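Type I modular polyketide synthase (Streptomyces albus subsp. albus, PDB 6IYR) probably loads an acyl extender unit from its coenzyme A thioester during salinomycin assembly, this construct being the acyltransferase domain of module 8. Local coordinates at residues Val45-Leu49 and Pro50-Arg54; Gly68-Pro72 and Ala73-Ala77; Asp381-Arg384 and Thr385-Arg389. All coordinates share one frame; numbering follows the deposited sequence.

Interaction 1 of 3, residues Val45-Leu49 and Pro50-Arg54; sequences VSAKL and PEALR
Leu53 holds CG opposite its own backbone N (chi1 180°), which carries CD1 out toward strand 41-47, and Val45 sets CG1 between its N and its carbonyl carbon (chi1 67°), so that this branch projects at the helix. The two methyls meet with CG1 of Val45 only 3.4 Å from CD1 of Leu53, tighter than usual for carbons, the side chains crossing at a slant. Two residues further along the strand, the methyl of Ala47 presses on the helix backbone: its CB is 3.3 Å from Leu53 N and 3.7 Å from Ala52 CB. Leu49 is the N-cap residue. Its carbonyl O takes the N-H of Leu53 almost head-on, at 2.8 Å from Leu53 N, and so closes the first turn of helix 50-65. On the outer side, Arg54 NH2 bridges to Glu51 OE2 at 3.2 Å, meeting the anti side of that oxygen out of the carboxylate plane, while Glu51 CA lies under one guanidinium face. Ser46 points the other way, its OG bonded to Leu86 N. With strand and helix axes at 142°, the chain doubles back from strand 41-47 into helix 50-65 beside the three-stranded antiparallel sheet, consistent with the KS-to-AT linker fold of modular polyketide synthases.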
ATOM      1  N   VAL A  45      17.228 -18.941   0.505  1.00 37.41           N
ATOM      2  CA  VAL A  45      17.531 -20.137   1.218  1.00 43.00           C
ATOM      3  C   VAL A  45      16.468 -20.344   2.296  1.00 50.71           C
ATOM      4  O   VAL A  45      15.805 -19.382   2.706  1.00 43.76           O
ATOM      5  CB  VAL A  45      18.936 -20.006   1.826  1.00 49.93           C
ATOM      6  CG1 VAL A  45      18.956 -18.935   2.898  1.00 43.83           C
ATOM      7  CG2 VAL A  45      19.396 -21.343   2.373  1.00 67.68           C
ATOM      8  N   SER A  46      16.244 -21.592   2.709  1.00 41.77           N
ATOM      9  CA  SER A  46      15.368 -21.853   3.846  1.00 46.88           C
ATOM     10  C   SER A  46      15.819 -23.059   4.653  1.00 49.09           C
ATOM     11  O   SER A  46      16.509 -23.921   4.148  1.00 55.95           O
ATOM     12  CB  SER A  46      13.959 -22.103   3.349  1.00 41.59           C
ATOM     13  OG  SER A  46      13.998 -23.014   2.287  1.00 46.37           O
ATOM     14  N   ALA A  47      15.364 -23.151   5.890  1.00 49.97           N
ATOM     15  CA  ALA A  47      15.627 -24.317   6.717  1.00 48.29           C
ATOM     16  C   ALA A  47      14.454 -24.527   7.661  1.00 62.49           C
ATOM     17  O   ALA A  47      13.493 -23.753   7.673  1.00 47.33           O
ATOM     18  CB  ALA A  47      16.907 -24.111   7.517  1.00 46.69           C
ATOM     19  N   LYS A  48      14.564 -25.537   8.507  1.00 53.58           N
ATOM     20  CA  LYS A  48      13.519 -25.818   9.449  1.00 59.24           C
ATOM     21  C   LYS A  48      13.648 -24.928  10.648  1.00 52.93           C
ATOM     22  O   LYS A  48      12.659 -24.616  11.276  1.00 57.10           O
ATOM     23  CB  LYS A  48      13.558 -27.274   9.876  1.00 64.87           C
ATOM     24  CG  LYS A  48      12.744 -28.176   8.966  1.00 81.39           C
ATOM     25  CD  LYS A  48      11.721 -28.984   9.756  1.00101.37           C
ATOM     26  CE  LYS A  48      11.340 -30.267   9.035  1.00100.62           C
ATOM     27  NZ  LYS A  48      12.447 -31.261   9.091  1.00100.08           N
ATOM     28  N   LEU A  49      14.844 -24.436  10.930  1.00 49.84           N
ATOM     29  CA  LEU A  49      14.995 -23.499  12.034  1.00 49.30           C
ATOM     30  C   LEU A  49      15.940 -22.359  11.711  1.00 45.70           C
ATOM     31  O   LEU A  49      16.769 -22.479  10.819  1.00 52.21           O
ATOM     32  CB  LEU A  49      15.530 -24.214  13.266  1.00 62.65           C
ATOM     33  CG  LEU A  49      14.631 -25.258  13.914  1.00 67.30           C
ATOM     34  CD1 LEU A  49      14.965 -26.646  13.375  1.00 70.89           C
ATOM     35  CD2 LEU A  49      14.840 -25.174  15.421  1.00 66.41           C
ATOM     36  N   PRO A  50      15.879 -21.284  12.508  1.00 44.71           N
ATOM     37  CA  PRO A  50      16.805 -20.169  12.341  1.00 56.50           C
ATOM     38  C   PRO A  50      18.255 -20.646  12.257  1.00 59.36           C
ATOM     39  O   PRO A  50      18.935 -20.387  11.271  1.00 54.81           O
ATOM     40  CB  PRO A  50      16.579 -19.326  13.604  1.00 52.28           C
ATOM     41  CG  PRO A  50      15.210 -19.693  14.079  1.00 52.54           C
ATOM     42  CD  PRO A  50      15.061 -21.145  13.728  1.00 51.35           C
ATOM     43  N   GLU A  51      18.657 -21.467  13.216  1.00 57.76           N
ATOM     44  CA  GLU A  51      20.050 -21.818  13.359  1.00 63.23           C
ATOM     45  C   GLU A  51      20.527 -22.585  12.143  1.00 55.10           C
ATOM     46  O   GLU A  51      21.623 -22.342  11.651  1.00 49.72           O
ATOM     47  CB  GLU A  51      20.282 -22.645  14.623  1.00 74.70           C
ATOM     48  CG  GLU A  51      21.680 -23.244  14.703  1.00 86.98           C
ATOM     49  CD  GLU A  51      22.467 -22.752  15.905  1.00 99.13           C
ATOM     50  OE1 GLU A  51      22.365 -23.387  16.977  1.00102.80           O
ATOM     51  OE2 GLU A  51      23.225 -21.761  15.760  1.00 97.97           O
ATOM     52  N   ALA A  52      19.712 -23.511  11.651  1.00 45.26           N
ATOM     53  CA  ALA A  52      20.048 -24.193  10.419  1.00 41.16           C
ATOM     54  C   ALA A  52      19.999 -23.255   9.207  1.00 48.33           C
ATOM     55  O   ALA A  52      20.720 -23.478   8.235  1.00 38.53           O
ATOM     56  CB  ALA A  52      19.133 -25.367  10.189  1.00 39.57           C
ATOM     57  N   LEU A  53      19.093 -22.272   9.215  1.00 43.19           N
ATOM     58  CA  LEU A  53      19.088 -21.275   8.150  1.00 41.57           C
ATOM     59  C   LEU A  53      20.467 -20.633   8.092  1.00 38.08           C
ATOM     60  O   LEU A  53      21.000 -20.416   7.018  1.00 37.79           O
ATOM     61  CB  LEU A  53      18.051 -20.177   8.380  1.00 43.19           C
ATOM     62  CG  LEU A  53      18.040 -19.115   7.271  1.00 39.46           C
ATOM     63  CD1 LEU A  53      17.655 -19.748   5.951  1.00 46.98           C
ATOM     64  CD2 LEU A  53      17.092 -17.980   7.602  1.00 46.24           C
ATOM     65  N   ARG A  54      20.999 -20.260   9.248  1.00 38.91           N
ATOM     66  CA  ARG A  54      22.258 -19.549   9.306  1.00 42.39           C
ATOM     67  C   ARG A  54      23.401 -20.441   8.818  1.00 47.72           C
ATOM     68  O   ARG A  54      24.332 -19.970   8.165  1.00 44.33           O
ATOM     69  CB  ARG A  54      22.495 -19.044  10.723  1.00 46.14           C
ATOM     70  CG  ARG A  54      21.720 -17.770  11.020  1.00 50.04           C
ATOM     71  CD  ARG A  54      22.104 -17.152  12.352  1.00 57.00           C
ATOM     72  NE  ARG A  54      21.234 -17.637  13.424  1.00 79.99           N
ATOM     73  CZ  ARG A  54      21.615 -18.447  14.408  1.00 92.01           C
ATOM     74  NH1 ARG A  54      20.716 -18.873  15.285  1.00 84.23           N
ATOM     75  NH2 ARG A  54      22.885 -18.833  14.522  1.00102.23           N
TER

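Interaction 2 of 3, residues Gly68-Pro72 and Ala73-Ala77; sequences GALRP and ADVAA
The guanidinium of Arg71 and the carboxylate of Asp74 are turned 73° from each other and do not stack: Arg71 NE stays 5.0 Å from Asp74 OD2, so opposite charges are near without a salt bridge. What meets the carboxylate is the aliphatic root of the arginine: Asp74 OD2 lies 2.9 Å from Arg71 CB and 3.3 Å from Arg71 CG, the two side chains running alongside in the same direction. Arg71 is bent at its second torsion (chi2 -48°), and again at the third, which folds the charged end back from this oxygen. Arg71 is also the N-cap of helix 72-79, with Pro72 following as the first helical residue. The carbonyl O of Arg71 receives Val75 N at 3.1 Å and, weakly, Asp74 N. Around this cap Leu70 and Val75 form a hydrophobic staple, the residue before the N-cap reaching the fourth of the helix: Leu70 CD1 lies 3.8 Å from Val75 CG2, the chains crossing at about a right angle. Both also touch Trp43 of strand 41-47. Pro72 O accepts Ala76 N at 2.9 Å and, in addition, the indole NE1 of Trp43, which ties the helix start to the sheet.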
ATOM      1  N   GLY A  68      35.053 -17.768  -7.797  1.00 36.67           N
ATOM      2  CA  GLY A  68      35.736 -17.124  -8.905  1.00 47.56           C
ATOM      3  C   GLY A  68      34.825 -16.617 -10.005  1.00 52.23           C
ATOM      4  O   GLY A  68      34.392 -15.478  -9.973  1.00 54.89           O
ATOM      5  N   ALA A  69      34.589 -17.423 -11.028  1.00 45.18           N
ATOM      6  CA  ALA A  69      33.706 -17.000 -12.109  1.00 44.15           C
ATOM      7  C   ALA A  69      32.247 -17.346 -11.828  1.00 39.58           C
ATOM      8  O   ALA A  69      31.631 -18.073 -12.564  1.00 50.35           O
ATOM      9  CB  ALA A  69      34.150 -17.622 -13.413  1.00 42.27           C
ATOM     10  N   LEU A  70      31.688 -16.772 -10.784  1.00 46.91           N
ATOM     11  CA  LEU A  70      30.336 -17.056 -10.383  1.00 48.73           C
ATOM     12  C   LEU A  70      29.291 -16.501 -11.327  1.00 42.97           C
ATOM     13  O   LEU A  70      29.400 -15.380 -11.777  1.00 38.50           O
ATOM     14  CB  LEU A  70      30.108 -16.435  -9.014  1.00 57.27           C
ATOM     15  CG  LEU A  70      28.783 -16.655  -8.299  1.00 64.55           C
ATOM     16  CD1 LEU A  70      28.884 -17.923  -7.478  1.00 61.40           C
ATOM     17  CD2 LEU A  70      28.492 -15.472  -7.400  1.00 62.19           C
ATOM     18  N   ARG A  71      28.285 -17.311 -11.625  1.00 42.52           N
ATOM     19  CA  ARG A  71      27.144 -16.850 -12.421  1.00 45.02           C
ATOM     20  C   ARG A  71      25.895 -16.693 -11.523  1.00 38.83           C
ATOM     21  O   ARG A  71      25.230 -17.667 -11.202  1.00 44.95           O
ATOM     22  CB  ARG A  71      26.858 -17.868 -13.535  1.00 61.84           C
ATOM     23  CG  ARG A  71      28.046 -18.230 -14.438  1.00 65.72           C
ATOM     24  CD  ARG A  71      28.817 -17.020 -14.957  1.00 85.18           C
ATOM     25  NE  ARG A  71      28.016 -15.789 -14.999  1.00113.21           N
ATOM     26  CZ  ARG A  71      28.518 -14.553 -15.029  1.00111.86           C
ATOM     27  NH1 ARG A  71      27.700 -13.506 -15.043  1.00 94.88           N
ATOM     28  NH2 ARG A  71      29.833 -14.355 -15.045  1.00109.98           N
ATOM     29  N   PRO A  72      25.637 -15.485 -11.020  1.00 40.79           N
ATOM     30  CA  PRO A  72      24.636 -15.354  -9.930  1.00 44.52           C
ATOM     31  C   PRO A  72      23.182 -15.721 -10.321  1.00 37.98           C
ATOM     32  O   PRO A  72      22.493 -16.391  -9.543  1.00 43.16           O
ATOM     33  CB  PRO A  72      24.728 -13.888  -9.511  1.00 36.64           C
ATOM     34  CG  PRO A  72      25.722 -13.242 -10.393  1.00 42.98           C
ATOM     35  CD  PRO A  72      26.253 -14.212 -11.398  1.00 38.61           C
ATOM     36  N   ALA A  73      22.814 -15.463 -11.576  1.00 41.74           N
ATOM     37  CA  ALA A  73      21.542 -15.957 -12.117  1.00 41.02           C
ATOM     38  C   ALA A  73      21.450 -17.475 -12.087  1.00 39.71           C
ATOM     39  O   ALA A  73      20.431 -18.040 -11.653  1.00 46.16           O
ATOM     40  CB  ALA A  73      21.341 -15.442 -13.526  1.00 42.78           C
ATOM     41  N   ASP A  74      22.562 -18.149 -12.363  1.00 45.10           N
ATOM     42  CA  ASP A  74      22.578 -19.613 -12.311  1.00 41.42           C
ATOM     43  C   ASP A  74      22.391 -20.099 -10.885  1.00 42.33           C
ATOM     44  O   ASP A  74      21.742 -21.110 -10.633  1.00 47.13           O
ATOM     45  CB  ASP A  74      23.907 -20.173 -12.844  1.00 60.37           C
ATOM     46  CG  ASP A  74      24.147 -19.843 -14.315  1.00 67.94           C
ATOM     47  OD1 ASP A  74      23.199 -19.361 -14.963  1.00 68.68           O
ATOM     48  OD2 ASP A  74      25.294 -20.009 -14.806  1.00 67.96           O
ATOM     49  N   VAL A  75      23.071 -19.445  -9.954  1.00 41.99           N
ATOM     50  CA  VAL A  75      22.933 -19.818  -8.552  1.00 41.89           C
ATOM     51  C   VAL A  75      21.475 -19.651  -8.086  1.00 40.99           C
ATOM     52  O   VAL A  75      20.959 -20.498  -7.330  1.00 40.97           O
ATOM     53  CB  VAL A  75      23.869 -18.976  -7.651  1.00 45.29           C
ATOM     54  CG1 VAL A  75      23.600 -19.260  -6.179  1.00 41.55           C
ATOM     55  CG2 VAL A  75      25.319 -19.275  -7.990  1.00 48.47           C
ATOM     56  N   ALA A  76      20.868 -18.505  -8.415  1.00 40.13           N
ATOM     57  CA  ALA A  76      19.506 -18.212  -7.935  1.00 42.76           C
ATOM     58  C   ALA A  76      18.537 -19.271  -8.449  1.00 45.91           C
ATOM     59  O   ALA A  76      17.806 -19.871  -7.666  1.00 48.71           O
ATOM     60  CB  ALA A  76      19.056 -16.855  -8.397  1.00 39.86           C
ATOM     61  N   ALA A  77      18.618 -19.548  -9.752  1.00 47.47           N
ATOM     62  CA  ALA A  77      17.875 -20.645 -10.385  1.00 47.02           C
ATOM     63  C   ALA A  77      17.993 -21.924  -9.564  1.00 55.72           C
ATOM     64  O   ALA A  77      16.996 -22.560  -9.188  1.00 57.91           O
ATOM     65  CB  ALA A  77      18.424 -20.879 -11.798  1.00 48.80           C
TER

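Interaction 3 of 3, residues Asp381-Arg384 and Thr385-Arg389; sequences DAVR and TLLDR
Asp381 O is gripped twice by Thr385, by the backbone N at 3.0 Å and by the hydroxyl OG1 at 3.1 Å. The two donors come from opposite faces of the carbonyl plane, the hydroxyl tilted 34° from it and the amide less. Thr385 places OG1 beside its own backbone N (chi1 -72°), which swings the hydroxyl back to the carbonyl four residues earlier and commits its hydrogen there. The next three acceptors are met in ordinary helical fashion: Ala382 O by Leu386 N, Val383 O by Leu387 N at 2.9 Å and Arg384 O by Asp388 N at 3.0 Å. Arg389 N, where the chain leaves helical geometry, still reaches Thr385 O, and Arg389 O takes NH1 of Arg127. The extended chain of Arg384 delivers NE to a salt bridge with Glu380. On the buried side, Val383 CG1 lies 3.8 Å from Leu387 CD2, the two side chains lying parallel one turn apart. Leu386 and Leu387 rest on Phe394 of strand 393-396, in the parallel sheet of the acyltransferase domain, and helix 404-414 presents Thr410 to Val383 and Leu387. The carbonyls of Asp381 to Thr385 are thus each satisfied by the amide four residues on, with a hydroxyl added at the first, while Ala382, Leu386 and Leu387 make apolar contacts with Leu351 and Phe394.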
ATOM      1  N   ASP A 381     -11.592  -1.822  11.787  1.00 32.47           N
ATOM      2  CA  ASP A 381     -12.637  -2.801  11.771  1.00 44.85           C
ATOM      3  C   ASP A 381     -12.413  -3.821  10.680  1.00 28.82           C
ATOM      4  O   ASP A 381     -12.555  -4.994  10.902  1.00 30.13           O
ATOM      5  CB  ASP A 381     -13.911  -2.070  11.447  1.00 55.53           C
ATOM      6  CG  ASP A 381     -14.983  -2.367  12.400  1.00 78.21           C
ATOM      7  OD1 ASP A 381     -15.352  -1.444  13.142  1.00106.94           O
ATOM      8  OD2 ASP A 381     -15.452  -3.519  12.400  1.00 73.32           O
ATOM      9  N   ALA A 382     -12.044  -3.353   9.507  1.00 24.40           N
ATOM     10  CA  ALA A 382     -11.784  -4.228   8.402  1.00 26.87           C
ATOM     11  C   ALA A 382     -10.605  -5.133   8.701  1.00 31.71           C
ATOM     12  O   ALA A 382     -10.655  -6.316   8.455  1.00 31.09           O
ATOM     13  CB  ALA A 382     -11.514  -3.424   7.165  1.00 32.98           C
ATOM     14  N   VAL A 383      -9.555  -4.571   9.279  1.00 26.69           N
ATOM     15  CA  VAL A 383      -8.386  -5.355   9.598  1.00 25.73           C
ATOM     16  C   VAL A 383      -8.723  -6.444  10.609  1.00 28.81           C
ATOM     17  O   VAL A 383      -8.302  -7.569  10.461  1.00 29.37           O
ATOM     18  CB  VAL A 383      -7.222  -4.486  10.099  1.00 31.00           C
ATOM     19  CG1 VAL A 383      -6.098  -5.361  10.612  1.00 32.60           C
ATOM     20  CG2 VAL A 383      -6.726  -3.577   8.998  1.00 28.64           C
ATOM     21  N   ARG A 384      -9.519  -6.101  11.605  1.00 31.08           N
ATOM     22  CA  ARG A 384      -9.924  -7.052  12.615  1.00 29.18           C
ATOM     23  C   ARG A 384     -10.731  -8.175  11.978  1.00 27.41           C
ATOM     24  O   ARG A 384     -10.560  -9.315  12.313  1.00 29.01           O
ATOM     25  CB  ARG A 384     -10.705  -6.368  13.724  1.00 34.84           C
ATOM     26  CG  ARG A 384      -9.825  -5.640  14.722  1.00 38.99           C
ATOM     27  CD  ARG A 384     -10.629  -4.949  15.794  1.00 38.56           C
ATOM     28  NE  ARG A 384      -9.767  -4.254  16.735  1.00 44.92           N
ATOM     29  CZ  ARG A 384      -9.319  -4.792  17.853  1.00 43.98           C
ATOM     30  NH1 ARG A 384      -8.536  -4.104  18.656  1.00 44.74           N
ATOM     31  NH2 ARG A 384      -9.656  -6.023  18.167  1.00 47.73           N
ATOM     32  N   THR A 385     -11.602  -7.830  11.052  1.00 27.37           N
ATOM     33  CA  THR A 385     -12.386  -8.817  10.339  1.00 31.99           C
ATOM     34  C   THR A 385     -11.470  -9.804   9.614  1.00 35.37           C
ATOM     35  O   THR A 385     -11.653 -11.021   9.719  1.00 33.14           O
ATOM     36  CB  THR A 385     -13.294  -8.110   9.347  1.00 30.60           C
ATOM     37  OG1 THR A 385     -14.312  -7.465  10.103  1.00 30.56           O
ATOM     38  CG2 THR A 385     -13.949  -9.067   8.372  1.00 32.81           C
ATOM     39  N   LEU A 386     -10.441  -9.287   8.943  1.00 29.47           N
ATOM     40  CA  LEU A 386      -9.554 -10.150   8.166  1.00 33.03           C
ATOM     41  C   LEU A 386      -8.668 -11.034   9.040  1.00 31.67           C
ATOM     42  O   LEU A 386      -8.464 -12.219   8.760  1.00 29.71           O
ATOM     43  CB  LEU A 386      -8.724  -9.339   7.176  1.00 29.13           C
ATOM     44  CG  LEU A 386      -9.627  -8.654   6.165  1.00 25.64           C
ATOM     45  CD1 LEU A 386      -8.911  -7.637   5.314  1.00 32.34           C
ATOM     46  CD2 LEU A 386     -10.255  -9.671   5.241  1.00 29.72           C
ATOM     47  N   LEU A 387      -8.242 -10.474  10.150  1.00 29.94           N
ATOM     48  CA  LEU A 387      -7.442 -11.185  11.109  1.00 30.63           C
ATOM     49  C   LEU A 387      -8.248 -12.350  11.647  1.00 39.32           C
ATOM     50  O   LEU A 387      -7.757 -13.475  11.723  1.00 27.71           O
ATOM     51  CB  LEU A 387      -7.085 -10.248  12.244  1.00 32.90           C
ATOM     52  CG  LEU A 387      -5.646  -9.755  12.336  1.00 37.72           C
ATOM     53  CD1 LEU A 387      -4.768  -9.938  11.105  1.00 37.91           C
ATOM     54  CD2 LEU A 387      -5.604  -8.367  12.913  1.00 31.14           C
ATOM     55  N   ASP A 388      -9.496 -12.085  12.011  1.00 35.25           N
ATOM     56  CA  ASP A 388     -10.379 -13.141  12.504  1.00 41.30           C
ATOM     57  C   ASP A 388     -10.663 -14.236  11.478  1.00 36.35           C
ATOM     58  O   ASP A 388     -10.846 -15.376  11.823  1.00 33.44           O
ATOM     59  CB  ASP A 388     -11.698 -12.569  12.998  1.00 46.22           C
ATOM     60  CG  ASP A 388     -12.141 -13.235  14.271  1.00 58.62           C
ATOM     61  OD1 ASP A 388     -11.455 -13.039  15.295  1.00 79.82           O
ATOM     62  OD2 ASP A 388     -12.985 -14.141  14.201  1.00 49.99           O
ATOM     63  N   ARG A 389     -10.624 -13.890  10.210  1.00 33.36           N
ATOM     64  CA  ARG A 389     -10.708 -14.870   9.160  1.00 37.26           C
ATOM     65  C   ARG A 389      -9.370 -15.526   8.811  1.00 35.44           C
ATOM     66  O   ARG A 389      -9.305 -16.322   7.883  1.00 36.63           O
ATOM     67  CB  ARG A 389     -11.381 -14.250   7.939  1.00 35.82           C
ATOM     68  CG  ARG A 389     -12.833 -13.875   8.262  1.00 37.62           C
ATOM     69  CD  ARG A 389     -13.389 -12.914   7.253  1.00 31.92           C
ATOM     70  NE  ARG A 389     -13.414 -13.482   5.909  1.00 44.02           N
ATOM     71  CZ  ARG A 389     -14.438 -14.189   5.429  1.00 52.48           C
ATOM     72  NH1 ARG A 389     -15.490 -14.384   6.195  1.00 46.92           N
ATOM     73  NH2 ARG A 389     -14.428 -14.695   4.194  1.00 49.25           N
TER

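Interactions 1 and 2 belong to one small layer: each starts a helix, 50-65 and then 72-79, their centres 21 Å apart. Interaction 1 contains the end of strand 41-47, and interaction 2 touches that strand through Trp43 and Ile41. Interaction 1, partly buried, joins strand and helix by methyl contacts, with an exposed Glu-Arg salt bridge outside; interaction 2 sits at the surface and combines a staple with a tryptophan-anchored carbonyl. Interaction 3, about 31 Å and 43 Å from them, centre to centre, is partly buried, with four of eight touching residues buried, and runs to a helix end. In all three carbonyl oxygens accept backbone N-H groups; in interaction 3 a threonine hydroxyl adds a second bond to one.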